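PDB 6RIY: replicative DNA helicase from Mycobacterium chimaera, which carries an intein that probably excises itself by protein splicing and joins the flanking segments into a helicase thought to unwind DNA at replication forks. Local coordinates for residues A[59-71]-A[75-87]. Sequence-based numbering, arbitrary orientation.
Sequences IVADAAHQWPTSG and TSAQLRSGADRIV
The hydroxyl of Ser76 works in both directions between its segment and 59-71: OG donates to Asp62 O at 2.9 Å and accepts the indole N-H of Trp67, whose NE1 lies 3.1 Å away. This second bond is nearly straight (169°) and lies in the indole plane. A chi1 of -43° turns OG away from the carbonyl carbon, placing it between Asp62 O and the indole. Asp62 O is gripped twice, since His65 N, closing the type I turn 62-65, reaches it from the opposite face. Ser76 N donates to His65 O (2.9 Å), and Ala77 N to a lone pair of Ala63 O, 3.3 Å away. Leu79 CD1 makes a CH-pi contact over the five-membered ring of Trp67.

At the far end Ser70 N donates to Arg85 O (2.9 Å) and Val87 N to Pro68 O. A water donates to Thr69 OG1 and to Asp84 OD1, which also takes the salt bridge from Arg80 NH2 (2.9 Å). Thr69 OG1, itself hydrogen-bonded to Gly72 O, accepts from Gly71 N in an ST turn.

His65, probably the block B histidine of inteins, is hydrogen-bonded to Ala1 N and Thr143 OG1, beside the likely N-terminal splice junction. Strand 66-69 pairs with 72-75 and crosses 85-87 at 85°; Ile86 packs against strands 107-117 and 141-144.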
ATOM      1  N   ILE A  59      -1.016   5.192  -6.254  1.00 11.85           N
ATOM      2  CA  ILE A  59      -0.236   5.172  -5.023  1.00 13.25           C
ATOM      3  C   ILE A  59       1.237   5.302  -5.384  1.00 12.31           C
ATOM      4  O   ILE A  59       1.728   4.596  -6.268  1.00 14.44           O
ATOM      5  CB  ILE A  59      -0.479   3.880  -4.224  1.00  8.81           C
ATOM      6  CG1 ILE A  59      -1.936   3.799  -3.788  1.00 13.15           C
ATOM      7  CG2 ILE A  59       0.451   3.818  -2.987  1.00  9.70           C
ATOM      8  CD1 ILE A  59      -2.284   2.472  -3.186  1.00 11.03           C
ATOM      9  N   VAL A  60       1.940   6.184  -4.687  1.00  8.59           N
ATOM     10  CA  VAL A  60       3.384   6.315  -4.824  1.00  8.23           C
ATOM     11  C   VAL A  60       4.035   5.544  -3.688  1.00  7.83           C
ATOM     12  O   VAL A  60       3.693   5.735  -2.510  1.00 10.12           O
ATOM     13  CB  VAL A  60       3.803   7.790  -4.830  1.00 11.49           C
ATOM     14  CG1 VAL A  60       5.308   7.924  -4.768  1.00 10.18           C
ATOM     15  CG2 VAL A  60       3.237   8.462  -6.080  1.00 12.66           C
ATOM     16  N   ALA A  61       4.935   4.638  -4.044  1.00  7.68           N
ATOM     17  CA  ALA A  61       5.521   3.733  -3.075  1.00  9.31           C
ATOM     18  C   ALA A  61       6.989   3.563  -3.408  1.00 10.61           C
ATOM     19  O   ALA A  61       7.416   3.780  -4.546  1.00 11.28           O
ATOM     20  CB  ALA A  61       4.819   2.369  -3.071  1.00 14.31           C
ATOM     21  N   ASP A  62       7.770   3.152  -2.412  1.00 10.82           N
ATOM     22  CA  ASP A  62       9.165   2.947  -2.741  1.00 12.76           C
ATOM     23  C   ASP A  62       9.313   1.699  -3.610  1.00  9.91           C
ATOM     24  O   ASP A  62       8.391   0.879  -3.753  1.00 12.36           O
ATOM     25  CB  ASP A  62      10.032   2.894  -1.479  1.00 19.45           C
ATOM     26  CG  ASP A  62       9.998   1.564  -0.796  1.00 30.47           C
ATOM     27  OD1 ASP A  62       8.938   0.910  -0.792  1.00 31.98           O
ATOM     28  OD2 ASP A  62      11.048   1.176  -0.242  1.00 40.89           O
ATOM     29  N   ALA A  63      10.470   1.605  -4.260  1.00 13.55           N
ATOM     30  CA  ALA A  63      10.661   0.573  -5.273  1.00 12.65           C
ATOM     31  C   ALA A  63      10.484  -0.828  -4.710  1.00 13.00           C
ATOM     32  O   ALA A  63      10.059  -1.738  -5.440  1.00 15.41           O
ATOM     33  CB  ALA A  63      12.050   0.715  -5.898  1.00 12.88           C
ATOM     34  N   ALA A  64      10.784  -1.027  -3.429  1.00 14.32           N
ATOM     35  CA  ALA A  64      10.741  -2.365  -2.856  1.00 17.37           C
ATOM     36  C   ALA A  64       9.438  -2.688  -2.137  1.00 18.73           C
ATOM     37  O   ALA A  64       9.311  -3.794  -1.606  1.00 20.91           O
ATOM     38  CB  ALA A  64      11.907  -2.566  -1.893  1.00 20.47           C
ATOM     39  N   HIS A  65       8.484  -1.761  -2.083  1.00 11.33           N
ATOM     40  CA  HIS A  65       7.201  -2.060  -1.451  1.00 13.88           C
ATOM     41  C   HIS A  65       6.530  -3.249  -2.134  1.00 15.13           C
ATOM     42  O   HIS A  65       6.593  -3.388  -3.357  1.00 10.79           O
ATOM     43  CB  HIS A  65       6.283  -0.839  -1.514  1.00 13.09           C
ATOM     44  CG  HIS A  65       5.049  -0.975  -0.680  1.00 12.59           C
ATOM     45  ND1 HIS A  65       4.999  -0.589   0.640  1.00 14.00           N
ATOM     46  CD2 HIS A  65       3.818  -1.459  -0.978  1.00 12.97           C
ATOM     47  CE1 HIS A  65       3.794  -0.830   1.124  1.00 16.01           C
ATOM     48  NE2 HIS A  65       3.058  -1.357   0.161  1.00 14.50           N
ATOM     49  N   GLN A  66       5.887  -4.111  -1.341  1.00 11.13           N
ATOM     50  CA  GLN A  66       5.366  -5.386  -1.832  1.00 10.54           C
ATOM     51  C   GLN A  66       3.857  -5.353  -2.033  1.00 10.42           C
ATOM     52  O   GLN A  66       3.130  -4.719  -1.263  1.00 15.02           O
ATOM     53  CB  GLN A  66       5.736  -6.515  -0.869  1.00 16.28           C
ATOM     54  CG  GLN A  66       7.231  -6.702  -0.744  1.00 19.36           C
ATOM     55  CD  GLN A  66       7.607  -7.710   0.318  1.00 27.29           C
ATOM     56  OE1 GLN A  66       6.799  -8.543   0.707  1.00 28.69           O
ATOM     57  NE2 GLN A  66       8.842  -7.628   0.801  1.00 40.51           N
ATOM     58  N   TRP A  67       3.394  -6.045  -3.080  1.00  9.16           N
ATOM     59  CA  TRP A  67       1.994  -6.029  -3.492  1.00  8.46           C
ATOM     60  C   TRP A  67       1.540  -7.467  -3.706  1.00  9.07           C
ATOM     61  O   TRP A  67       2.242  -8.238  -4.378  1.00 10.94           O
ATOM     62  CB  TRP A  67       1.809  -5.235  -4.789  1.00 10.28           C
ATOM     63  CG  TRP A  67       2.268  -3.811  -4.680  1.00  7.15           C
ATOM     64  CD1 TRP A  67       3.527  -3.338  -4.907  1.00 11.47           C
ATOM     65  CD2 TRP A  67       1.473  -2.684  -4.300  1.00 11.09           C
ATOM     66  NE1 TRP A  67       3.564  -1.978  -4.696  1.00 12.92           N
ATOM     67  CE2 TRP A  67       2.316  -1.554  -4.321  1.00 12.69           C
ATOM     68  CE3 TRP A  67       0.127  -2.517  -3.952  1.00 11.72           C
ATOM     69  CZ2 TRP A  67       1.858  -0.274  -4.009  1.00  8.88           C
ATOM     70  CZ3 TRP A  67      -0.322  -1.245  -3.632  1.00  8.72           C
ATOM     71  CH2 TRP A  67       0.544  -0.143  -3.659  1.00  9.93           C
ATOM     72  N   PRO A  68       0.383  -7.857  -3.192  1.00  9.22           N
ATOM     73  CA  PRO A  68      -0.113  -9.226  -3.418  1.00 10.01           C
ATOM     74  C   PRO A  68      -0.793  -9.342  -4.775  1.00 16.90           C
ATOM     75  O   PRO A  68      -1.858  -8.760  -4.994  1.00 13.18           O
ATOM     76  CB  PRO A  68      -1.112  -9.419  -2.270  1.00 10.63           C
ATOM     77  CG  PRO A  68      -1.670  -8.034  -2.048  1.00 11.61           C
ATOM     78  CD  PRO A  68      -0.517  -7.065  -2.333  1.00 10.42           C
ATOM     79  N   THR A  69      -0.200 -10.121  -5.681  1.00 12.18           N
ATOM     80  CA  THR A  69      -0.836 -10.386  -6.973  1.00 12.10           C
ATOM     81  C   THR A  69      -1.195 -11.858  -7.104  1.00 14.61           C
ATOM     82  O   THR A  69      -0.737 -12.710  -6.346  1.00 16.26           O
ATOM     83  CB  THR A  69       0.047  -9.973  -8.159  1.00 12.05           C
ATOM     84  OG1 THR A  69       0.989 -11.016  -8.458  1.00 15.55           O
ATOM     85  CG2 THR A  69       0.768  -8.677  -7.865  1.00 14.50           C
ATOM     86  N   SER A  70      -2.022 -12.159  -8.105  1.00 13.36           N
ATOM     87  CA  SER A  70      -2.450 -13.539  -8.293  1.00 13.24           C
ATOM     88  C   SER A  70      -1.308 -14.472  -8.674  1.00 14.97           C
ATOM     89  O   SER A  70      -1.447 -15.686  -8.511  1.00 18.33           O
ATOM     90  CB  SER A  70      -3.542 -13.616  -9.364  1.00 17.89           C
ATOM     91  OG  SER A  70      -3.037 -13.154 -10.602  1.00 18.14           O
ATOM     92  N   GLY A  71      -0.202 -13.952  -9.194  1.00 13.68           N
ATOM     93  CA  GLY A  71       0.948 -14.767  -9.529  1.00 15.20           C
ATOM     94  C   GLY A  71       2.055 -14.736  -8.500  1.00 15.63           C
ATOM     95  O   GLY A  71       3.055 -15.453  -8.652  1.00 17.29           O
ATOM     96  N   THR A  75       7.304  -6.531  -6.066  1.00 11.60           N
ATOM     97  CA  THR A  75       7.630  -5.181  -5.635  1.00 10.97           C
ATOM     98  C   THR A  75       7.110  -4.180  -6.654  1.00 10.87           C
ATOM     99  O   THR A  75       6.796  -4.533  -7.792  1.00 11.84           O
ATOM    100  CB  THR A  75       9.136  -5.008  -5.468  1.00 14.95           C
ATOM    101  OG1 THR A  75       9.746  -5.080  -6.756  1.00 17.46           O
ATOM    102  CG2 THR A  75       9.705  -6.098  -4.581  1.00 21.90           C
ATOM    103  N   SER A  76       7.006  -2.914  -6.230  1.00 10.27           N
ATOM    104  CA  SER A  76       6.533  -1.877  -7.143  1.00 11.98           C
ATOM    105  C   SER A  76       7.320  -1.896  -8.444  1.00 16.46           C
ATOM    106  O   SER A  76       6.746  -1.750  -9.527  1.00 17.67           O
ATOM    107  CB  SER A  76       6.644  -0.491  -6.492  1.00 11.82           C
ATOM    108  OG  SER A  76       6.219  -0.500  -5.142  1.00 12.20           O
ATOM    109  N   ALA A  77       8.635  -2.098  -8.353  1.00 16.19           N
ATOM    110  CA  ALA A  77       9.499  -2.062  -9.530  1.00 15.65           C
ATOM    111  C   ALA A  77       9.291  -3.252 -10.457  1.00 18.38           C
ATOM    112  O   ALA A  77       9.758  -3.217 -11.599  1.00 25.25           O
ATOM    113  CB  ALA A  77      10.964  -2.003  -9.103  1.00 22.43           C
ATOM    114  N   GLN A  78       8.633  -4.309  -9.993  1.00 14.84           N
ATOM    115  CA  GLN A  78       8.386  -5.470 -10.835  1.00 19.70           C
ATOM    116  C   GLN A  78       6.957  -5.537 -11.353  1.00 18.96           C
ATOM    117  O   GLN A  78       6.638  -6.465 -12.100  1.00 20.34           O
ATOM    118  CB  GLN A  78       8.719  -6.760 -10.076  1.00 28.92           C
ATOM    119  N   LEU A  79       6.090  -4.590 -10.992  1.00 14.32           N
ATOM    120  CA  LEU A  79       4.694  -4.672 -11.413  1.00 18.50           C
ATOM    121  C   LEU A  79       4.555  -4.441 -12.918  1.00 19.91           C
ATOM    122  O   LEU A  79       5.251  -3.609 -13.499  1.00 20.29           O
ATOM    123  CB  LEU A  79       3.855  -3.663 -10.647  1.00 13.28           C
ATOM    124  CG  LEU A  79       3.612  -4.004  -9.173  1.00 10.96           C
ATOM    125  CD1 LEU A  79       2.895  -2.862  -8.486  1.00 12.32           C
ATOM    126  CD2 LEU A  79       2.813  -5.298  -9.033  1.00 14.04           C
ATOM    127  N   ARG A  80       3.632  -5.178 -13.545  1.00 18.58           N
ATOM    128  CA  ARG A  80       3.508  -5.232 -14.999  1.00 21.74           C
ATOM    129  C   ARG A  80       2.115  -4.792 -15.432  1.00 29.21           C
ATOM    130  O   ARG A  80       1.110  -5.266 -14.884  1.00 24.37           O
ATOM    131  CB  ARG A  80       3.787  -6.646 -15.522  1.00 25.92           C
ATOM    132  CG  ARG A  80       5.176  -7.175 -15.222  1.00 26.94           C
ATOM    133  CD  ARG A  80       5.255  -8.666 -15.488  1.00 34.87           C
ATOM    134  NE  ARG A  80       4.343  -9.424 -14.633  1.00 31.71           N
ATOM    135  CZ  ARG A  80       4.018 -10.696 -14.835  1.00 42.43           C
ATOM    136  NH1 ARG A  80       4.528 -11.361 -15.865  1.00 40.15           N
ATOM    137  NH2 ARG A  80       3.183 -11.307 -14.006  1.00 44.64           N
ATOM    138  N   SER A  81       2.066  -3.904 -16.427  1.00 26.78           N
ATOM    139  CA  SER A  81       0.796  -3.453 -16.986  1.00 27.37           C
ATOM    140  C   SER A  81      -0.024  -4.635 -17.479  1.00 26.51           C
ATOM    141  O   SER A  81       0.477  -5.487 -18.220  1.00 31.09           O
ATOM    142  CB  SER A  81       1.045  -2.483 -18.146  1.00 28.77           C
ATOM    143  OG  SER A  81       1.728  -1.318 -17.708  1.00 30.77           O
ATOM    144  N   GLY A  82      -1.282  -4.687 -17.067  1.00 25.08           N
ATOM    145  CA  GLY A  82      -2.182  -5.746 -17.532  1.00 32.08           C
ATOM    146  C   GLY A  82      -1.932  -7.129 -16.969  1.00 34.76           C
ATOM    147  O   GLY A  82      -2.872  -7.795 -16.525  1.00 42.20           O
ATOM    148  N   ALA A  83      -0.672  -7.574 -16.956  1.00 27.55           N
ATOM    149  CA  ALA A  83      -0.355  -8.939 -16.550  1.00 31.59           C
ATOM    150  C   ALA A  83      -0.660  -9.217 -15.081  1.00 29.37           C
ATOM    151  O   ALA A  83      -0.825 -10.389 -14.721  1.00 29.44           O
ATOM    152  CB  ALA A  83       1.119  -9.242 -16.826  1.00 35.90           C
ATOM    153  N   ASP A  84      -0.746  -8.186 -14.238  1.00 27.33           N
ATOM    154  CA  ASP A  84      -0.816  -8.350 -12.789  1.00 17.74           C
ATOM    155  C   ASP A  84      -2.161  -7.872 -12.247  1.00 17.06           C
ATOM    156  O   ASP A  84      -2.637  -6.795 -12.619  1.00 20.76           O
ATOM    157  CB  ASP A  84       0.335  -7.597 -12.110  1.00 18.63           C
ATOM    158  CG  ASP A  84       1.668  -8.320 -12.245  1.00 21.17           C
ATOM    159  OD1 ASP A  84       1.676  -9.567 -12.287  1.00 23.13           O
ATOM    160  OD2 ASP A  84       2.717  -7.642 -12.307  1.00 25.36           O
ATOM    161  N   ARG A  85      -2.786  -8.696 -11.401  1.00 19.08           N
ATOM    162  CA  ARG A  85      -4.009  -8.351 -10.683  1.00 20.93           C
ATOM    163  C   ARG A  85      -3.793  -8.537  -9.188  1.00 21.61           C
ATOM    164  O   ARG A  85      -3.230  -9.550  -8.760  1.00 22.99           O
ATOM    165  CB  ARG A  85      -5.199  -9.224 -11.099  1.00 23.55           C
ATOM    166  CG  ARG A  85      -5.789  -8.930 -12.460  1.00 29.79           C
ATOM    167  CD  ARG A  85      -7.043  -9.772 -12.683  1.00 30.92           C
ATOM    168  NE  ARG A  85      -7.484  -9.732 -14.071  1.00 37.37           N
ATOM    169  CZ  ARG A  85      -8.273  -8.791 -14.576  1.00 39.82           C
ATOM    170  NH1 ARG A  85      -8.707  -7.799 -13.806  1.00 35.26           N
ATOM    171  NH2 ARG A  85      -8.626  -8.841 -15.855  1.00 40.41           N
ATOM    172  N   ILE A  86      -4.283  -7.582  -8.405  1.00 19.84           N
ATOM    173  CA  ILE A  86      -4.229  -7.659  -6.946  1.00 17.51           C
ATOM    174  C   ILE A  86      -5.323  -8.606  -6.460  1.00 20.02           C
ATOM    175  O   ILE A  86      -6.508  -8.411  -6.755  1.00 23.83           O
ATOM    176  CB  ILE A  86      -4.391  -6.271  -6.314  1.00 18.10           C
ATOM    177  CG1 ILE A  86      -3.289  -5.312  -6.788  1.00 18.06           C
ATOM    178  CG2 ILE A  86      -4.431  -6.394  -4.804  1.00 18.35           C
ATOM    179  CD1 ILE A  86      -1.893  -5.623  -6.234  1.00 15.90           C
ATOM    180  N   VAL A  87      -4.934  -9.621  -5.687  1.00 20.35           N
ATOM    181  CA  VAL A  87      -5.838 -10.697  -5.294  1.00 25.10           C
ATOM    182  C   VAL A  87      -5.671 -10.975  -3.805  1.00 31.02           C
ATOM    183  O   VAL A  87      -4.542 -11.051  -3.305  1.00 35.84           O
ATOM    184  CB  VAL A  87      -5.577 -11.974  -6.125  1.00 24.57           C
ATOM    185  CG1 VAL A  87      -5.950 -13.221  -5.338  1.00 29.03           C
ATOM    186  CG2 VAL A  87      -6.340 -11.916  -7.453  1.00 30.37           C
TER
HETATM  187  O   HOH W   1       2.633 -11.815 -10.775  1.00 32.12           O
HETATM  188  O   HOH W   2      -1.491 -11.210 -11.133  1.00 17.95           O